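Local coordinates for protein ribonuclease J (Methanolobus psychrophilus R15, PDB 5HAB) that probably degrades RNA as an exoribonuclease of the RNase J family, in which a metallo-beta-lactamase domain is joined to a beta-CASP domain, at residues M247-D250 and V251-T255; R273-S276 and I277-A281; E391-L394 and K395-G398. The protein carries 1 engineered substitution. One frame throughout, in Å; residues are numbered along the deposited sequence.

Contact 1 (M247-D250 and V251-T255); sequences MLKD and VLLGT
The carbonyl oxygen of Lys-249 takes two backbone N-H groups of the following turn. Leu-253 N lies 2.9 Å from Lys-249 O in a firm bond, while Leu-252 N reaches the same Lys-249 O at 3.2 Å and only weakly, its stronger bond being to Leu-248 O. One residue on, Gly-254 N binds Asp-250 O at 2.8 Å, but it stands 37° above the carbonyl plane. Here helix 241-253 runs out: Gly-254 leaves the helical angles and becomes the centre of an inverse gamma turn, which Thr-255 N closes with a weak 2.9 Å bond to Leu-253 O. This helix belongs to the beta-CASP part of the chain, where Leu-248 and Val-251 pack on Ile-372 of the parallel sheet.

Side chains one turn apart meet along two sides of the helix. Leu-248 and Leu-252 run side by side in the same direction, with Leu-248 CG 4.0 Å from Leu-252 CD1. Lys-249 sets CG anti to its backbone N (chi1 -178°) and stays extended beyond it; Leu-253 slants across this aliphatic chain, placing Leu-253 CD1 3.7 Å from Lys-249 CG and 3.9 Å from Lys-249 CE. Asp-250 sends its carboxylate outward, where OD1 forms a salt bridge with Lys-237 of the second subunit.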
loop_
_atom_site.group_PDB
_atom_site.type_symbol
_atom_site.label_atom_id
_atom_site.label_comp_id
_atom_site.label_asym_id
_atom_site.label_seq_id
_atom_site.Cartn_x
_atom_site.Cartn_y
_atom_site.Cartn_z
ATOM N N MET B 247 -26.007 7.251 -0.104
ATOM C CA MET B 247 -24.873 7.896 -0.768
ATOM C C MET B 247 -25.170 8.221 -2.231
ATOM O O MET B 247 -24.802 9.289 -2.728
ATOM C CB MET B 247 -23.622 7.018 -0.678
ATOM C CG MET B 247 -23.092 6.848 0.734
ATOM S SD MET B 247 -21.432 6.144 0.826
ATOM C CE MET B 247 -21.612 4.624 -0.100
ATOM N N LEU B 248 -25.835 7.299 -2.918
ATOM C CA LEU B 248 -26.164 7.502 -4.323
ATOM C C LEU B 248 -27.195 8.628 -4.461
ATOM O O LEU B 248 -27.102 9.472 -5.360
ATOM C CB LEU B 248 -26.672 6.199 -4.943
ATOM C CG LEU B 248 -26.674 6.077 -6.466
ATOM C CD1 LEU B 248 -25.401 6.637 -7.086
ATOM C CD2 LEU B 248 -26.839 4.622 -6.836
ATOM N N LYS B 249 -28.161 8.649 -3.547
ATOM C CA LYS B 249 -29.128 9.737 -3.494
ATOM C C LYS B 249 -28.421 11.083 -3.373
ATOM O O LYS B 249 -28.682 12.005 -4.147
ATOM C CB LYS B 249 -30.083 9.548 -2.315
ATOM C CG LYS B 249 -31.162 10.611 -2.214
ATOM C CD LYS B 249 -32.145 10.289 -1.097
ATOM C CE LYS B 249 -33.382 11.176 -1.168
ATOM N NZ LYS B 249 -34.477 10.671 -0.286
ATOM N N ASP B 250 -27.501 11.170 -2.416
ATOM C CA ASP B 250 -26.769 12.406 -2.154
ATOM C C ASP B 250 -25.947 12.835 -3.367
ATOM O O ASP B 250 -25.891 14.017 -3.699
ATOM C CB ASP B 250 -25.871 12.238 -0.922
ATOM C CG ASP B 250 -25.472 13.568 -0.293
ATOM O OD1 ASP B 250 -25.591 14.617 -0.965
ATOM O OD2 ASP B 250 -25.051 13.561 0.884
ATOM N N VAL B 251 -25.309 11.875 -4.030
ATOM C CA VAL B 251 -24.487 12.192 -5.193
ATOM C C VAL B 251 -25.357 12.692 -6.350
ATOM O O VAL B 251 -24.947 13.570 -7.114
ATOM C CB VAL B 251 -23.641 10.976 -5.626
ATOM C CG1 VAL B 251 -22.982 11.225 -6.978
ATOM C CG2 VAL B 251 -22.592 10.660 -4.571
ATOM N N LEU B 252 -26.562 12.143 -6.475
ATOM C CA LEU B 252 -27.394 12.451 -7.636
ATOM C C LEU B 252 -28.204 13.736 -7.456
ATOM O O LEU B 252 -28.396 14.492 -8.409
ATOM C CB LEU B 252 -28.326 11.277 -7.951
ATOM C CG LEU B 252 -27.647 10.119 -8.689
ATOM C CD1 LEU B 252 -28.531 8.882 -8.708
ATOM C CD2 LEU B 252 -27.288 10.540 -10.102
ATOM N N LEU B 253 -28.667 13.988 -6.236
ATOM C CA LEU B 253 -29.501 15.155 -5.966
ATOM C C LEU B 253 -28.708 16.323 -5.369
ATOM O O LEU B 253 -28.986 17.484 -5.669
ATOM C CB LEU B 253 -30.644 14.777 -5.021
ATOM C CG LEU B 253 -31.620 13.707 -5.514
ATOM C CD1 LEU B 253 -32.534 13.251 -4.389
ATOM C CD2 LEU B 253 -32.429 14.223 -6.685
ATOM N N GLY B 254 -27.720 16.011 -4.537
ATOM C CA GLY B 254 -26.937 17.030 -3.859
ATOM C C GLY B 254 -25.896 17.713 -4.725
ATOM O O GLY B 254 -24.704 17.411 -4.639
ATOM N N THR B 255 -26.347 18.633 -5.572
ATOM C CA THR B 255 -25.461 19.300 -6.516
ATOM C C THR B 255 -25.991 20.692 -6.881
ATOM O O THR B 255 -27.180 20.863 -7.154
ATOM C CB THR B 255 -25.268 18.446 -7.794
ATOM O OG1 THR B 255 -24.504 19.178 -8.762
ATOM C CG2 THR B 255 -26.613 18.041 -8.394
#

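Contact 2 (R273-S276 and I277-A281); sequences RVNS and IVQFA
Phe-280 lays its ring over the carbonyl oxygen of Ser-276, the same oxygen that its own backbone N binds at 2.9 Å. Its CB begins 3.6 Å from Ser-276 O. With CG turned away from its own carbonyl carbon and beside the backbone N (chi1 -65°), the ring folds back along the helix. CG then lies 3.2 Å from Ser-276 O, and CD2 is closer still, at 3.1 Å from Ser-276 O. The oxygen sits over one ring face, displaced toward the rim. Farther out, CE2 meets Ser-276 CB at 4.0 Å, and the tip, CZ, reaches the neighbouring helix at Lys-249. Ser-276 OG bonds His-245 ND1, and the ring of His-245 also meets that of Phe-280, so one histidine is shared by both partners.

Elsewhere on the helix, Ile-277 lies across Arg-273: its CG1 is 3.1 Å from Arg-273 O, and its CD1 comes 4.1 Å from Arg-273 CG. The guanidinium group beyond is held by a salt bridge to Glu-241 and a hydrogen bond to His-406. On another side the amides of Asn-275 and Gln-279 come near with their planes 45° apart; their nearest atoms, Asn-275 ND2 and Gln-279 NE2 at 3.9 Å, are both donors, so they touch without a hydrogen bond.

Helix 271-283 of the beta-CASP domain packs on helix 241-253 through Arg-273, Ile-277 and Phe-280, and on the parallel sheet through Ile-277, which touches Val-264 and Thr-266 on strand 262-266 and Leu-339 and Val-341 on strand 338-342.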
loop_
_atom_site.group_PDB
_atom_site.type_symbol
_atom_site.label_atom_id
_atom_site.label_comp_id
_atom_site.label_asym_id
_atom_site.label_seq_id
_atom_site.Cartn_x
_atom_site.Cartn_y
_atom_site.Cartn_z
ATOM N N ARG B 273 -29.823 -1.758 -6.616
ATOM C CA ARG B 273 -29.090 -0.550 -6.956
ATOM C C ARG B 273 -29.736 0.175 -8.134
ATOM O O ARG B 273 -30.002 1.379 -8.063
ATOM C CB ARG B 273 -27.637 -0.887 -7.290
ATOM C CG ARG B 273 -26.814 0.317 -7.686
ATOM C CD ARG B 273 -26.331 1.053 -6.462
ATOM N NE ARG B 273 -25.123 0.439 -5.923
ATOM C CZ ARG B 273 -25.116 -0.377 -4.878
ATOM N NH1 ARG B 273 -26.252 -0.660 -4.261
ATOM N NH2 ARG B 273 -23.982 -0.903 -4.444
ATOM N N VAL B 274 -29.968 -0.564 -9.217
ATOM C CA VAL B 274 -30.597 -0.016 -10.416
ATOM C C VAL B 274 -31.963 0.579 -10.084
ATOM O O VAL B 274 -32.313 1.666 -10.554
ATOM C CB VAL B 274 -30.726 -1.088 -11.508
ATOM C CG1 VAL B 274 -31.541 -0.558 -12.682
ATOM C CG2 VAL B 274 -29.352 -1.547 -11.976
ATOM N N ASN B 275 -32.720 -0.140 -9.259
ATOM C CA ASN B 275 -34.015 0.317 -8.775
ATOM C C ASN B 275 -33.882 1.691 -8.127
ATOM O O ASN B 275 -34.564 2.656 -8.527
ATOM C CB ASN B 275 -34.596 -0.692 -7.776
ATOM C CG ASN B 275 -36.059 -0.434 -7.465
ATOM O OD1 ASN B 275 -36.863 -0.196 -8.367
ATOM N ND2 ASN B 275 -36.412 -0.483 -6.184
ATOM N N SER B 276 -32.998 1.770 -7.132
ATOM C CA SER B 276 -32.713 3.032 -6.460
ATOM C C SER B 276 -32.417 4.128 -7.474
ATOM O O SER B 276 -32.956 5.233 -7.380
ATOM C CB SER B 276 -31.539 2.882 -5.492
ATOM O OG SER B 276 -31.931 2.194 -4.318
ATOM N N ILE B 277 -31.590 3.807 -8.464
ATOM C CA ILE B 277 -31.197 4.795 -9.458
ATOM C C ILE B 277 -32.393 5.319 -10.251
ATOM O O ILE B 277 -32.519 6.533 -10.436
ATOM C CB ILE B 277 -30.136 4.236 -10.409
ATOM C CG1 ILE B 277 -28.888 3.833 -9.625
ATOM C CG2 ILE B 277 -29.767 5.270 -11.458
ATOM C CD1 ILE B 277 -27.867 3.099 -10.447
ATOM N N VAL B 278 -33.279 4.436 -10.709
ATOM C CA VAL B 278 -34.396 4.916 -11.527
ATOM C C VAL B 278 -35.369 5.730 -10.668
ATOM O O VAL B 278 -35.925 6.733 -11.140
ATOM C CB VAL B 278 -35.119 3.761 -12.281
ATOM C CG1 VAL B 278 -34.136 3.006 -13.170
ATOM C CG2 VAL B 278 -35.830 2.819 -11.329
ATOM N N GLN B 279 -35.548 5.336 -9.407
ATOM C CA GLN B 279 -36.352 6.152 -8.493
ATOM C C GLN B 279 -35.763 7.563 -8.336
ATOM O O GLN B 279 -36.491 8.562 -8.358
ATOM C CB GLN B 279 -36.484 5.484 -7.126
ATOM C CG GLN B 279 -37.320 4.215 -7.139
ATOM C CD GLN B 279 -37.434 3.578 -5.764
ATOM O OE1 GLN B 279 -36.585 3.787 -4.894
ATOM N NE2 GLN B 279 -38.494 2.801 -5.558
ATOM N N PHE B 280 -34.446 7.640 -8.165
ATOM C CA PHE B 280 -33.778 8.932 -8.052
ATOM C C PHE B 280 -33.945 9.756 -9.322
ATOM O O PHE B 280 -34.072 10.977 -9.259
ATOM C CB PHE B 280 -32.294 8.747 -7.745
ATOM C CG PHE B 280 -32.035 8.117 -6.417
ATOM C CD1 PHE B 280 -32.913 8.317 -5.363
ATOM C CD2 PHE B 280 -30.918 7.324 -6.217
ATOM C CE1 PHE B 280 -32.681 7.736 -4.131
ATOM C CE2 PHE B 280 -30.680 6.741 -4.989
ATOM C CZ PHE B 280 -31.562 6.945 -3.947
ATOM N N ALA B 281 -33.946 9.083 -10.469
ATOM C CA ALA B 281 -34.171 9.756 -11.744
ATOM C C ALA B 281 -35.565 10.368 -11.753
ATOM O O ALA B 281 -35.774 11.466 -12.274
ATOM C CB ALA B 281 -34.002 8.792 -12.904
#

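Contact 3 (E391-L394 and K395-G398); sequences ETKL and KMKG
Met-396 reaches back to Thr-392 and Lys-393 because its CG is set beside the backbone N, with chi1 at -80°, and its terminal methyl is curled in by an almost eclipsed chi3 of -25°. The sulfur comes to rest against the methyl branch of Thr-392, Met-396 SD lying 3.9 Å from Thr-392 CG2, and the curled CE settles 3.8 Å from Lys-393 CA. Lys-395 is bent instead at chi3 (-66°), which lays its chain over the preceding turn with CE 3.6 Å from Glu-391 O. Its ammonium group stops short of a salt bridge: Lys-395 NZ is 4.4 Å from Glu-391 OE2. The previous turn holds the polar ends of this one, Glu-391 OE1 pairing with Arg-387 in a salt bridge and Thr-392 OG1 bonding the carbonyl of Tyr-388.

These turns end helix 381-396, the connection of a beta-alpha-beta crossover between the neighbouring parallel strands 370-374 and 400-402. The end is a Schellman motif with Gly-398, at positive phi, as its C-prime residue. Gly-398 N turns back to Lys-395 O at 2.7 Å, and Ala-399 N closes the wider loop on Leu-394 O.

At the same end the carbonyl of Lys-393 is reached by a weak backbone bond and by a water. Lys-397 N binds Lys-393 O at 3.0 Å and shares its hydrogen, again weakly, with Leu-394 O, while the water donates to Lys-393 O over 3.3 Å. That water also accepts from Lys-397 NZ at 2.9 Å; NZ bonds Ala-357 O as well. Lys-393 itself points its ammonium at another chain, bonding Ile-64 O of the third subunit.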
loop_
_atom_site.group_PDB
_atom_site.type_symbol
_atom_site.label_atom_id
_atom_site.label_comp_id
_atom_site.label_asym_id
_atom_site.label_seq_id
_atom_site.Cartn_x
_atom_site.Cartn_y
_atom_site.Cartn_z
ATOM N N GLU B 391 -11.310 5.703 -17.467
ATOM C CA GLU B 391 -11.340 6.915 -16.658
ATOM C C GLU B 391 -10.437 7.995 -17.231
ATOM O O GLU B 391 -10.814 9.160 -17.257
ATOM C CB GLU B 391 -10.937 6.604 -15.218
ATOM C CG GLU B 391 -12.117 6.298 -14.318
ATOM C CD GLU B 391 -11.701 6.008 -12.892
ATOM O OE1 GLU B 391 -11.972 4.884 -12.419
ATOM O OE2 GLU B 391 -11.124 6.905 -12.239
ATOM N N THR B 392 -9.254 7.603 -17.694
ATOM C CA THR B 392 -8.323 8.534 -18.325
ATOM C C THR B 392 -8.963 9.193 -19.545
ATOM O O THR B 392 -8.845 10.404 -19.726
ATOM C CB THR B 392 -7.012 7.845 -18.747
ATOM O OG1 THR B 392 -6.374 7.282 -17.598
ATOM C CG2 THR B 392 -6.064 8.842 -19.404
ATOM N N LYS B 393 -9.643 8.403 -20.377
ATOM C CA LYS B 393 -10.326 8.968 -21.547
ATOM C C LYS B 393 -11.444 9.937 -21.145
ATOM O O LYS B 393 -11.524 11.069 -21.659
ATOM C CB LYS B 393 -10.885 7.849 -22.429
ATOM C CG LYS B 393 -9.803 7.027 -23.112
ATOM C CD LYS B 393 -10.376 5.789 -23.772
ATOM C CE LYS B 393 -9.262 4.867 -24.227
ATOM N NZ LYS B 393 -9.775 3.552 -24.702
ATOM N N LEU B 394 -12.286 9.500 -20.210
ATOM C CA LEU B 394 -13.401 10.323 -19.753
ATOM C C LEU B 394 -12.928 11.651 -19.142
ATOM O O LEU B 394 -13.505 12.701 -19.410
ATOM C CB LEU B 394 -14.245 9.546 -18.744
ATOM C CG LEU B 394 -14.969 8.323 -19.313
ATOM C CD1 LEU B 394 -15.608 7.504 -18.204
ATOM C CD2 LEU B 394 -16.004 8.741 -20.339
ATOM N N LYS B 395 -11.877 11.603 -18.332
ATOM C CA LYS B 395 -11.334 12.816 -17.723
ATOM C C LYS B 395 -10.654 13.691 -18.769
ATOM O O LYS B 395 -10.711 14.914 -18.684
ATOM C CB LYS B 395 -10.358 12.493 -16.586
ATOM C CG LYS B 395 -11.047 12.135 -15.279
ATOM C CD LYS B 395 -10.049 11.863 -14.159
ATOM C CE LYS B 395 -9.225 10.617 -14.429
ATOM N NZ LYS B 395 -8.427 10.206 -13.238
ATOM N N MET B 396 -10.010 13.070 -19.755
ATOM C CA MET B 396 -9.361 13.847 -20.805
ATOM C C MET B 396 -10.413 14.551 -21.645
ATOM O O MET B 396 -10.103 15.509 -22.351
ATOM C CB MET B 396 -8.478 12.971 -21.696
ATOM C CG MET B 396 -7.116 12.651 -21.104
ATOM S SD MET B 396 -6.121 11.580 -22.168
ATOM C CE MET B 396 -7.390 10.733 -23.113
ATOM N N LYS B 397 -11.660 14.098 -21.548
ATOM C CA LYS B 397 -12.748 14.839 -22.183
ATOM C C LYS B 397 -13.491 15.713 -21.173
ATOM O O LYS B 397 -14.568 16.232 -21.464
ATOM C CB LYS B 397 -13.729 13.891 -22.876
ATOM C CG LYS B 397 -13.188 13.218 -24.137
ATOM C CD LYS B 397 -14.322 12.635 -24.977
ATOM C CE LYS B 397 -13.809 11.932 -26.226
ATOM N NZ LYS B 397 -13.064 10.688 -25.889
ATOM N N GLY B 398 -12.913 15.866 -19.984
ATOM C CA GLY B 398 -13.414 16.812 -18.995
ATOM C C GLY B 398 -14.479 16.345 -18.014
ATOM O O GLY B 398 -15.053 17.157 -17.292
HETATM O O HOH W 1 -10.431 11.045 -24.738
#

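In the fold
From the N terminus the three contacts come in series, and each is a run of successive turns within one helix, so none closes a long loop and none nests in or crosses another. Contact 1 ends helix 241-253; the chain then runs through the parallel sheet as strand 262-266 and returns as helix 271-283, which holds contact 2. These two lie against each other, Leu-248 CD2 being 3.5 Å from Ile-277 CG1 and Leu-252 CD1 3.8 Å from Phe-280 CD2. Contact 3 closes helix 381-396 much later, its centre about 22 Å from that of contact 1, and leads into strand 400-402. Contacts 1 and 3 also meet different neighbouring subunits.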